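Local coordinates for alginate lyase (Chitinophaga sp. MD30, PDB 6KCW), which cleaves the polysaccharide alginate by beta-elimination and, as a member of polysaccharide lyase family 36, is built on a calcium-containing beta sandwich, at residues F27-G32 / S62-S67; F129-I134 / G144-K149; Q83-R88 / W222-D227. One frame throughout, in Å; residues are numbered along the deposited sequence.

Contact 1 of 3, residues F27-G32 / S62-S67; sequences FGNAGG and SNIDVS
Two flat groups of segment 27-32 meet strand 62-67: the Asn29 amide comes edge-on to the backbone of Asp65, and the Phe27 ring is met obliquely by Ile64, its CD1 lying 4.0 Å from Ile64 CG1. Both polar atoms of the amide are used. Asn29 ND2 gives a nearly straight bond (167°) to Asp65 O at 2.9 Å, lying almost in the amide plane. Asn29 OD1 takes Asp65 N at 2.8 Å on a lone pair, in the carbonyl plane though more bent at the hydrogen (140°). CG of Asn29 stands between the backbone N and the carbonyl carbon (chi1 68°), which swings the amide onto the strand. Ala1 O accepts a further bond from ND2, so three bonds fix the rotation of this group. The Asp65 carboxylate turns away, its plane almost perpendicular to the amide, and only CB stays close, 3.3 Å from Asn29 OD1. Ile64 CG2 packs 3.4 Å from Asn29 O. Farther along, Ser62 OG lies 3.5 Å from Ala30 CA. Phe27 also touches Leu6, Ile8 and Leu235 of one sheet and Met209 of the other, placing its ring between them. Strand 60-69 bonds to strand 206-215 along one edge; on the other edge Asn29 pairs with Asp65 in the manner of a neighbouring strand, at the border of a concanavalin-type beta sandwich.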
loop_
_atom_site.group_PDB
_atom_site.type_symbol
_atom_site.label_atom_id
_atom_site.label_comp_id
_atom_site.label_asym_id
_atom_site.label_seq_id
_atom_site.Cartn_x
_atom_site.Cartn_y
_atom_site.Cartn_z
ATOM N N PHE A 27 5.540 -3.682 14.493
ATOM C CA PHE A 27 5.064 -2.462 13.920
ATOM C C PHE A 27 4.728 -1.445 14.967
ATOM O O PHE A 27 4.655 -0.293 14.680
ATOM C CB PHE A 27 3.829 -2.748 13.102
ATOM C CG PHE A 27 4.091 -3.505 11.845
ATOM C CD1 PHE A 27 4.347 -2.849 10.683
ATOM C CD2 PHE A 27 4.023 -4.857 11.822
ATOM C CE1 PHE A 27 4.568 -3.524 9.534
ATOM C CE2 PHE A 27 4.246 -5.546 10.681
ATOM C CZ PHE A 27 4.515 -4.879 9.529
ATOM N N GLY A 28 4.508 -1.873 16.188
ATOM C CA GLY A 28 4.161 -0.953 17.250
ATOM C C GLY A 28 2.677 -0.978 17.457
ATOM O O GLY A 28 2.204 -0.932 18.539
ATOM N N ASN A 29 1.940 -1.063 16.379
ATOM C CA ASN A 29 0.513 -1.145 16.444
ATOM C C ASN A 29 0.035 -1.701 15.124
ATOM O O ASN A 29 0.683 -1.493 14.147
ATOM C CB ASN A 29 -0.126 0.191 16.842
ATOM C CG ASN A 29 0.022 1.254 15.800
ATOM O OD1 ASN A 29 -0.760 1.335 14.893
ATOM N ND2 ASN A 29 1.006 2.088 15.952
ATOM N N ALA A 30 -1.078 -2.429 15.125
ATOM C CA ALA A 30 -1.661 -3.060 13.931
ATOM C C ALA A 30 -3.069 -3.470 14.274
ATOM O O ALA A 30 -3.284 -4.569 14.723
ATOM C CB ALA A 30 -0.860 -4.281 13.558
ATOM N N GLY A 31 -4.043 -2.606 14.050
ATOM C CA GLY A 31 -5.385 -2.863 14.535
ATOM C C GLY A 31 -6.376 -3.542 13.609
ATOM O O GLY A 31 -7.591 -3.345 13.751
ATOM N N GLY A 32 -5.899 -4.344 12.664
ATOM C CA GLY A 32 -6.827 -5.088 11.835
ATOM C C GLY A 32 -6.370 -6.500 11.556
ATOM O O GLY A 32 -6.993 -7.229 10.775
ATOM N N SER A 62 -4.520 -3.500 7.321
ATOM C CA SER A 62 -4.142 -2.889 8.586
ATOM C C SER A 62 -3.591 -1.493 8.339
ATOM O O SER A 62 -2.888 -1.256 7.354
ATOM C CB SER A 62 -3.102 -3.743 9.338
ATOM O OG SER A 62 -2.970 -3.324 10.690
ATOM N N ASN A 63 -3.929 -0.570 9.232
ATOM C CA ASN A 63 -3.408 0.786 9.212
ATOM C C ASN A 63 -2.508 0.952 10.423
ATOM O O ASN A 63 -2.979 0.875 11.560
ATOM C CB ASN A 63 -4.551 1.802 9.229
ATOM C CG ASN A 63 -5.554 1.547 8.132
ATOM O OD1 ASN A 63 -5.179 1.431 6.968
ATOM N ND2 ASN A 63 -6.836 1.431 8.495
ATOM N N ILE A 64 -1.221 1.182 10.190
ATOM C CA ILE A 64 -0.269 1.334 11.283
ATOM C C ILE A 64 -0.136 2.817 11.594
ATOM O O ILE A 64 0.375 3.595 10.782
ATOM C CB ILE A 64 1.092 0.718 10.961
ATOM C CG1 ILE A 64 0.956 -0.770 10.654
ATOM C CG2 ILE A 64 2.010 0.896 12.144
ATOM C CD1 ILE A 64 0.779 -1.088 9.194
ATOM N N ASP A 65 -0.594 3.197 12.778
ATOM C CA ASP A 65 -0.433 4.546 13.299
ATOM C C ASP A 65 1.048 4.919 13.413
ATOM O O ASP A 65 1.800 4.302 14.174
ATOM C CB ASP A 65 -1.107 4.592 14.666
ATOM C CG ASP A 65 -1.492 5.971 15.094
ATOM O OD1 ASP A 65 -1.018 6.946 14.485
ATOM O OD2 ASP A 65 -2.271 6.058 16.068
ATOM N N VAL A 66 1.475 5.923 12.653
ATOM C CA VAL A 66 2.855 6.384 12.724
ATOM C C VAL A 66 2.853 7.810 13.252
ATOM O O VAL A 66 1.845 8.518 13.214
ATOM C CB VAL A 66 3.592 6.315 11.371
ATOM C CG1 VAL A 66 3.514 4.911 10.787
ATOM C CG2 VAL A 66 3.026 7.362 10.406
ATOM N N SER A 67 3.999 8.215 13.784
ATOM C CA SER A 67 4.148 9.576 14.259
ATOM C C SER A 67 3.861 10.537 13.118
ATOM O O SER A 67 4.387 10.375 12.013
ATOM C CB SER A 67 5.553 9.783 14.802
ATOM O OG SER A 67 5.782 11.141 15.085
#

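Contact 2 of 3, residues F129-I134 / G144-K149; sequences FFQPYI and GDTFGK. With PO4 (phosphate ion), chain B.
Three hydrogen bonds join strand 129-134 to the loop 144-149. Two are reciprocal backbone bonds: Ile134 N to Asp145 O and Asp145 N to Ile134 O, both 2.7 Å, make a single antiparallel hydrogen-bonded bridge. In the third, Gly144 N donates to Tyr133 OH at 3.1 Å. Within the loop, Asp145 OD1 accepts from Phe147 N in an Asx turn and Thr146 OG1 from Gly148 N in an ST turn, bracing the type I' turn of 146-149; the other carboxylate oxygen, Asp145 OD2, is bonded to His136. Among van der Waals contacts, Gly144 CA lies over one face of the Tyr133 ring, 3.5 Å from its centroid, a CH-pi contact in which a CB on the glycine would strike the ring. CG of Tyr133 is anti to the backbone N (chi1 -161°), which carries the ring over to Gly144. The methyl Thr146 CG2 rests against the Gln131 amide, 3.5 Å from CD. Ile134 CB reaches the edge of the Phe147 ring, 4.0 Å from CE1. Anion binding forms the last group: Tyr133 OH donates to O4 of a phosphate ion, probably from the crystallisation liquor, at 3.2 Å, and Lys91 and Arg117 bind the same ion. A phenylalanine in place of Tyr133 would probably leave both Gly144 N and the phosphate without this partner. The hydroxyl thus ties the loop to a basic anion site, where an alginate carboxylate could possibly be held.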
loop_
_atom_site.group_PDB
_atom_site.type_symbol
_atom_site.label_atom_id
_atom_site.label_comp_id
_atom_site.label_asym_id
_atom_site.label_seq_id
_atom_site.Cartn_x
_atom_site.Cartn_y
_atom_site.Cartn_z
ATOM N N PHE A 129 0.188 -5.300 -14.390
ATOM C CA PHE A 129 1.237 -4.379 -13.971
ATOM C C PHE A 129 0.990 -3.894 -12.547
ATOM O O PHE A 129 -0.031 -4.191 -11.929
ATOM C CB PHE A 129 1.339 -3.178 -14.931
ATOM C CG PHE A 129 0.004 -2.603 -15.333
ATOM C CD1 PHE A 129 -0.624 -1.650 -14.545
ATOM C CD2 PHE A 129 -0.620 -3.019 -16.499
ATOM C CE1 PHE A 129 -1.854 -1.127 -14.902
ATOM C CE2 PHE A 129 -1.853 -2.502 -16.872
ATOM C CZ PHE A 129 -2.474 -1.555 -16.070
ATOM N N PHE A 130 1.971 -3.157 -12.032
ATOM C CA PHE A 130 1.788 -2.292 -10.878
ATOM C C PHE A 130 1.209 -0.955 -11.341
ATOM O O PHE A 130 1.322 -0.573 -12.507
ATOM C CB PHE A 130 3.122 -2.078 -10.145
ATOM C CG PHE A 130 3.593 -3.275 -9.358
ATOM C CD1 PHE A 130 2.847 -3.754 -8.287
ATOM C CD2 PHE A 130 4.783 -3.907 -9.673
ATOM C CE1 PHE A 130 3.262 -4.843 -7.551
ATOM C CE2 PHE A 130 5.216 -5.005 -8.931
ATOM C CZ PHE A 130 4.439 -5.476 -7.865
ATOM N N GLN A 131 0.555 -0.246 -10.418
ATOM C CA GLN A 131 0.018 1.060 -10.771
ATOM C C GLN A 131 -0.174 1.847 -9.493
ATOM O O GLN A 131 -0.647 1.283 -8.497
ATOM C CB GLN A 131 -1.313 0.960 -11.541
ATOM C CG GLN A 131 -2.553 0.605 -10.685
ATOM C CD GLN A 131 -3.864 0.526 -11.483
ATOM O OE1 GLN A 131 -3.860 0.507 -12.717
ATOM N NE2 GLN A 131 -4.991 0.485 -10.770
ATOM N N PRO A 132 0.188 3.123 -9.464
ATOM C CA PRO A 132 -0.206 3.967 -8.336
ATOM C C PRO A 132 -1.717 3.947 -8.177
ATOM O O PRO A 132 -2.466 3.660 -9.113
ATOM C CB PRO A 132 0.287 5.366 -8.732
ATOM C CG PRO A 132 1.234 5.151 -9.890
ATOM C CD PRO A 132 0.817 3.883 -10.557
ATOM N N TYR A 133 -2.164 4.263 -6.965
ATOM C CA TYR A 133 -3.592 4.286 -6.654
ATOM C C TYR A 133 -3.785 5.341 -5.564
ATOM O O TYR A 133 -3.766 5.031 -4.373
ATOM C CB TYR A 133 -4.093 2.915 -6.221
ATOM C CG TYR A 133 -5.586 2.792 -6.339
ATOM C CD1 TYR A 133 -6.187 2.696 -7.588
ATOM C CD2 TYR A 133 -6.399 2.799 -5.216
ATOM C CE1 TYR A 133 -7.543 2.599 -7.721
ATOM C CE2 TYR A 133 -7.767 2.700 -5.340
ATOM C CZ TYR A 133 -8.334 2.597 -6.597
ATOM O OH TYR A 133 -9.699 2.507 -6.736
ATOM N N ILE A 134 -3.957 6.587 -5.987
ATOM C CA ILE A 134 -3.856 7.738 -5.100
ATOM C C ILE A 134 -5.224 8.404 -4.988
ATOM O O ILE A 134 -5.832 8.772 -5.999
ATOM C CB ILE A 134 -2.801 8.738 -5.601
ATOM C CG1 ILE A 134 -1.532 8.007 -6.028
ATOM C CG2 ILE A 134 -2.417 9.699 -4.507
ATOM C CD1 ILE A 134 -0.977 7.142 -4.954
ATOM N N GLY A 144 -9.614 5.548 -7.132
ATOM C CA GLY A 144 -8.217 5.921 -7.017
ATOM C C GLY A 144 -7.647 6.455 -8.321
ATOM O O GLY A 144 -7.866 5.906 -9.404
ATOM N N ASP A 145 -6.864 7.517 -8.195
ATOM C CA ASP A 145 -6.166 8.117 -9.318
ATOM C C ASP A 145 -4.887 7.323 -9.559
ATOM O O ASP A 145 -4.072 7.167 -8.643
ATOM C CB ASP A 145 -5.883 9.586 -8.991
ATOM C CG ASP A 145 -5.401 10.380 -10.175
ATOM O OD1 ASP A 145 -5.155 9.788 -11.246
ATOM O OD2 ASP A 145 -5.249 11.618 -10.021
ATOM N N THR A 146 -4.727 6.783 -10.770
ATOM C CA THR A 146 -3.484 6.110 -11.130
ATOM C C THR A 146 -2.473 7.039 -11.769
ATOM O O THR A 146 -1.328 6.618 -11.984
ATOM C CB THR A 146 -3.725 4.957 -12.111
ATOM O OG1 THR A 146 -4.200 5.489 -13.360
ATOM C CG2 THR A 146 -4.716 3.938 -11.537
ATOM N N PHE A 147 -2.877 8.268 -12.100
ATOM C CA PHE A 147 -2.078 9.208 -12.884
ATOM C C PHE A 147 -1.669 8.624 -14.225
ATOM O O PHE A 147 -0.693 9.071 -14.834
ATOM C CB PHE A 147 -0.852 9.678 -12.099
ATOM C CG PHE A 147 -1.188 10.641 -11.001
ATOM C CD1 PHE A 147 -1.635 10.182 -9.766
ATOM C CD2 PHE A 147 -1.082 12.005 -11.205
ATOM C CE1 PHE A 147 -1.962 11.069 -8.749
ATOM C CE2 PHE A 147 -1.405 12.897 -10.195
ATOM C CZ PHE A 147 -1.852 12.424 -8.963
ATOM N N GLY A 148 -2.426 7.641 -14.706
ATOM C CA GLY A 148 -2.084 6.962 -15.935
ATOM C C GLY A 148 -0.803 6.157 -15.908
ATOM O O GLY A 148 -0.293 5.816 -16.975
ATOM N N LYS A 149 -0.268 5.822 -14.732
ATOM C CA LYS A 149 1.078 5.253 -14.648
ATOM C C LYS A 149 1.043 3.748 -14.391
ATOM O O LYS A 149 0.140 3.226 -13.730
ATOM C CB LYS A 149 1.897 5.938 -13.549
ATOM C CG LYS A 149 1.853 7.464 -13.593
ATOM C CD LYS A 149 2.429 7.975 -14.908
ATOM C CE LYS A 149 2.821 9.449 -14.840
ATOM N NZ LYS A 149 3.573 9.871 -16.062
HETATM P P PO4 B . -10.994 1.648 -3.347
HETATM O O1 PO4 B . -10.289 1.250 -2.076
HETATM O O2 PO4 B . -12.490 1.558 -3.133
HETATM O O3 PO4 B . -10.674 0.689 -4.471
HETATM O O4 PO4 B . -10.635 3.099 -3.705
#

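Contact 3 of 3, residues Q83-R88 / W222-D227; sequences QFDWSR and WQSPVD
Segments 83-88 and 222-227 pass each other as antiparallel loops, 169° apart in direction, with Arg88 CA and Trp222 CA only 5.0 Å from each other. Toward one end Asp85 reaches across to Ser224: its CG is anti to the backbone N (chi1 -179°), and OD2 takes a short bond of 2.6 Å from Ser224 OG on the anti side of the carboxylate. The same hydroxyl accepts from Val226 N at 3.2 Å, closing an ST turn, so its oxygen is gripped from two directions and bridges the carboxylate to its own loop. Val226 CG2 packs 3.8 Å from Asp85 CB. In the middle, Ser87 OG donates to Gln223 O at 2.8 Å, coming in from well above the carbonyl plane. Each loop crosses between the two sheets of the sandwich: 83-88 runs from strand 71-80 to strand 89-92, whereas the loop holding 222-227 leads from strand 206-215 to strand 228-241. Two sheet-to-sheet connections are therefore stitched side by side, as suits a concanavalin-type beta sandwich, and Arg215 at the end of its strand adds a bond to Asp85 O. At the other end the aliphatic part of Arg88 lies over the Trp222 indole. Its CG sits 3.3 Å from the centroid of the six-membered ring and only 8° off the normal, a close CH-pi contact. The chain then bends at its second torsion, so that the guanidinium stands off obliquely, at most weakly attracted to the ring. Met119 and Tyr121 of strand 113-122 also touch Trp222. Beside this pair a water donates to Trp222 O at 2.6 Å and accepts a weak bond from Arg88 N.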
loop_
_atom_site.group_PDB
_atom_site.type_symbol
_atom_site.label_atom_id
_atom_site.label_comp_id
_atom_site.label_asym_id
_atom_site.label_seq_id
_atom_site.Cartn_x
_atom_site.Cartn_y
_atom_site.Cartn_z
ATOM N N GLN A 83 2.219 -19.459 -8.479
ATOM C CA GLN A 83 0.953 -19.620 -9.185
ATOM C C GLN A 83 -0.079 -18.612 -8.711
ATOM O O GLN A 83 -1.253 -18.942 -8.555
ATOM C CB GLN A 83 0.391 -21.027 -9.011
ATOM C CG GLN A 83 1.060 -22.072 -9.852
ATOM C CD GLN A 83 1.959 -22.925 -9.021
ATOM O OE1 GLN A 83 1.500 -23.639 -8.122
ATOM N NE2 GLN A 83 3.259 -22.848 -9.288
ATOM N N PHE A 84 0.350 -17.385 -8.448
ATOM C CA PHE A 84 -0.596 -16.357 -8.051
ATOM C C PHE A 84 -1.637 -16.167 -9.149
ATOM O O PHE A 84 -1.321 -16.195 -10.340
ATOM C CB PHE A 84 0.141 -15.052 -7.767
ATOM C CG PHE A 84 -0.723 -13.992 -7.162
ATOM C CD1 PHE A 84 -0.879 -13.913 -5.792
ATOM C CD2 PHE A 84 -1.381 -13.069 -7.969
ATOM C CE1 PHE A 84 -1.675 -12.940 -5.227
ATOM C CE2 PHE A 84 -2.172 -12.089 -7.415
ATOM C CZ PHE A 84 -2.324 -12.022 -6.039
ATOM N N ASP A 85 -2.890 -16.005 -8.752
ATOM C CA ASP A 85 -3.974 -15.802 -9.709
ATOM C C ASP A 85 -4.214 -14.304 -9.804
ATOM O O ASP A 85 -4.824 -13.701 -8.914
ATOM C CB ASP A 85 -5.234 -16.562 -9.295
ATOM C CG ASP A 85 -6.382 -16.388 -10.290
ATOM O OD1 ASP A 85 -6.141 -15.923 -11.435
ATOM O OD2 ASP A 85 -7.532 -16.716 -9.921
ATOM N N TRP A 86 -3.735 -13.707 -10.897
ATOM C CA TRP A 86 -3.832 -12.260 -11.064
ATOM C C TRP A 86 -5.255 -11.768 -10.846
ATOM O O TRP A 86 -5.486 -10.801 -10.114
ATOM C CB TRP A 86 -3.363 -11.857 -12.459
ATOM C CG TRP A 86 -1.917 -12.076 -12.764
ATOM C CD1 TRP A 86 -1.409 -12.704 -13.860
ATOM C CD2 TRP A 86 -0.792 -11.618 -12.003
ATOM N NE1 TRP A 86 -0.045 -12.674 -13.827
ATOM C CE2 TRP A 86 0.364 -12.016 -12.696
ATOM C CE3 TRP A 86 -0.649 -10.911 -10.803
ATOM C CZ2 TRP A 86 1.651 -11.735 -12.230
ATOM C CZ3 TRP A 86 0.622 -10.637 -10.338
ATOM C CH2 TRP A 86 1.759 -11.049 -11.050
ATOM N N SER A 87 -6.219 -12.432 -11.482
ATOM C CA SER A 87 -7.638 -12.045 -11.463
ATOM C C SER A 87 -7.733 -10.594 -11.945
ATOM O O SER A 87 -7.095 -10.256 -12.951
ATOM C CB SER A 87 -8.229 -12.327 -10.095
ATOM O OG SER A 87 -9.574 -11.949 -10.084
ATOM N N ARG A 88 -8.501 -9.721 -11.282
ATOM C CA ARG A 88 -8.629 -8.350 -11.774
ATOM C C ARG A 88 -7.577 -7.422 -11.182
ATOM O O ARG A 88 -7.077 -6.537 -11.881
ATOM C CB ARG A 88 -10.031 -7.796 -11.496
ATOM C CG ARG A 88 -10.223 -6.314 -11.853
ATOM C CD ARG A 88 -10.437 -6.143 -13.363
ATOM N NE ARG A 88 -10.926 -4.830 -13.694
ATOM C CZ ARG A 88 -10.625 -4.202 -14.823
ATOM N NH1 ARG A 88 -9.803 -4.763 -15.700
ATOM N NH2 ARG A 88 -11.124 -2.988 -15.080
ATOM N N TRP A 222 -13.850 -9.136 -9.020
ATOM C CA TRP A 222 -12.474 -8.975 -8.573
ATOM C C TRP A 222 -11.969 -10.181 -7.788
ATOM O O TRP A 222 -10.767 -10.251 -7.487
ATOM C CB TRP A 222 -12.346 -7.732 -7.688
ATOM C CG TRP A 222 -12.467 -6.423 -8.385
ATOM C CD1 TRP A 222 -13.615 -5.811 -8.802
ATOM C CD2 TRP A 222 -11.398 -5.526 -8.705
ATOM N NE1 TRP A 222 -13.323 -4.594 -9.381
ATOM C CE2 TRP A 222 -11.968 -4.401 -9.338
ATOM C CE3 TRP A 222 -10.013 -5.570 -8.536
ATOM C CZ2 TRP A 222 -11.201 -3.335 -9.789
ATOM C CZ3 TRP A 222 -9.259 -4.510 -8.988
ATOM C CH2 TRP A 222 -9.854 -3.409 -9.602
ATOM N N GLN A 223 -12.856 -11.109 -7.430
ATOM C CA GLN A 223 -12.454 -12.282 -6.672
ATOM C C GLN A 223 -11.675 -13.259 -7.542
ATOM O O GLN A 223 -11.698 -13.207 -8.775
ATOM C CB GLN A 223 -13.669 -13.007 -6.093
ATOM C CG GLN A 223 -14.233 -12.375 -4.838
ATOM C CD GLN A 223 -15.631 -12.862 -4.523
ATOM O OE1 GLN A 223 -16.142 -13.764 -5.181
ATOM N NE2 GLN A 223 -16.260 -12.262 -3.516
ATOM N N SER A 224 -10.992 -14.171 -6.868
ATOM C CA SER A 224 -10.313 -15.289 -7.478
ATOM C C SER A 224 -10.884 -16.589 -6.927
ATOM O O SER A 224 -11.272 -16.652 -5.755
ATOM C CB SER A 224 -8.806 -15.229 -7.197
ATOM O OG SER A 224 -8.199 -16.489 -7.375
ATOM N N PRO A 225 -10.950 -17.643 -7.741
ATOM C CA PRO A 225 -11.446 -18.935 -7.248
ATOM C C PRO A 225 -10.446 -19.741 -6.422
ATOM O O PRO A 225 -10.829 -20.790 -5.889
ATOM C CB PRO A 225 -11.808 -19.671 -8.548
ATOM C CG PRO A 225 -10.877 -19.115 -9.560
ATOM C CD PRO A 225 -10.701 -17.655 -9.193
ATOM N N VAL A 226 -9.188 -19.298 -6.273
ATOM C CA VAL A 226 -8.189 -20.038 -5.509
ATOM C C VAL A 226 -7.558 -19.137 -4.452
ATOM O O VAL A 226 -7.555 -17.909 -4.561
ATOM C CB VAL A 226 -7.075 -20.634 -6.403
ATOM C CG1 VAL A 226 -7.636 -21.703 -7.324
ATOM C CG2 VAL A 226 -6.380 -19.533 -7.198
ATOM N N ASP A 227 -7.010 -19.777 -3.417
ATOM C CA ASP A 227 -6.156 -19.067 -2.478
ATOM C C ASP A 227 -4.876 -18.669 -3.196
ATOM O O ASP A 227 -4.326 -19.448 -3.977
ATOM C CB ASP A 227 -5.832 -19.938 -1.258
ATOM C CG ASP A 227 -7.065 -20.265 -0.400
ATOM O OD1 ASP A 227 -8.073 -19.538 -0.470
ATOM O OD2 ASP A 227 -7.022 -21.251 0.365
HETATM O O HOH W 1 -8.258 -9.835 -8.002
#

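How the contacts relate
Contacts 1 and 2 lie on opposite sides of the chain's centre, their own centres 24 Å apart, yet both reach the six-stranded sheet: strand 60-69 carries one and strand 128-135 the other. Contact 3 joins loops between the two sheets, with its centre 27 Å from that of contact 1 and 20 Å from that of contact 2; its nearest atoms come within about 6 Å of contact 2. Along the chain contact 1 closes first, then 83-88 opens contact 3, and contact 2 forms entirely within the span before 222-227 completes it. Two shorter-range contacts and one spanning 134 residues thus sit at separate places in a single sandwich.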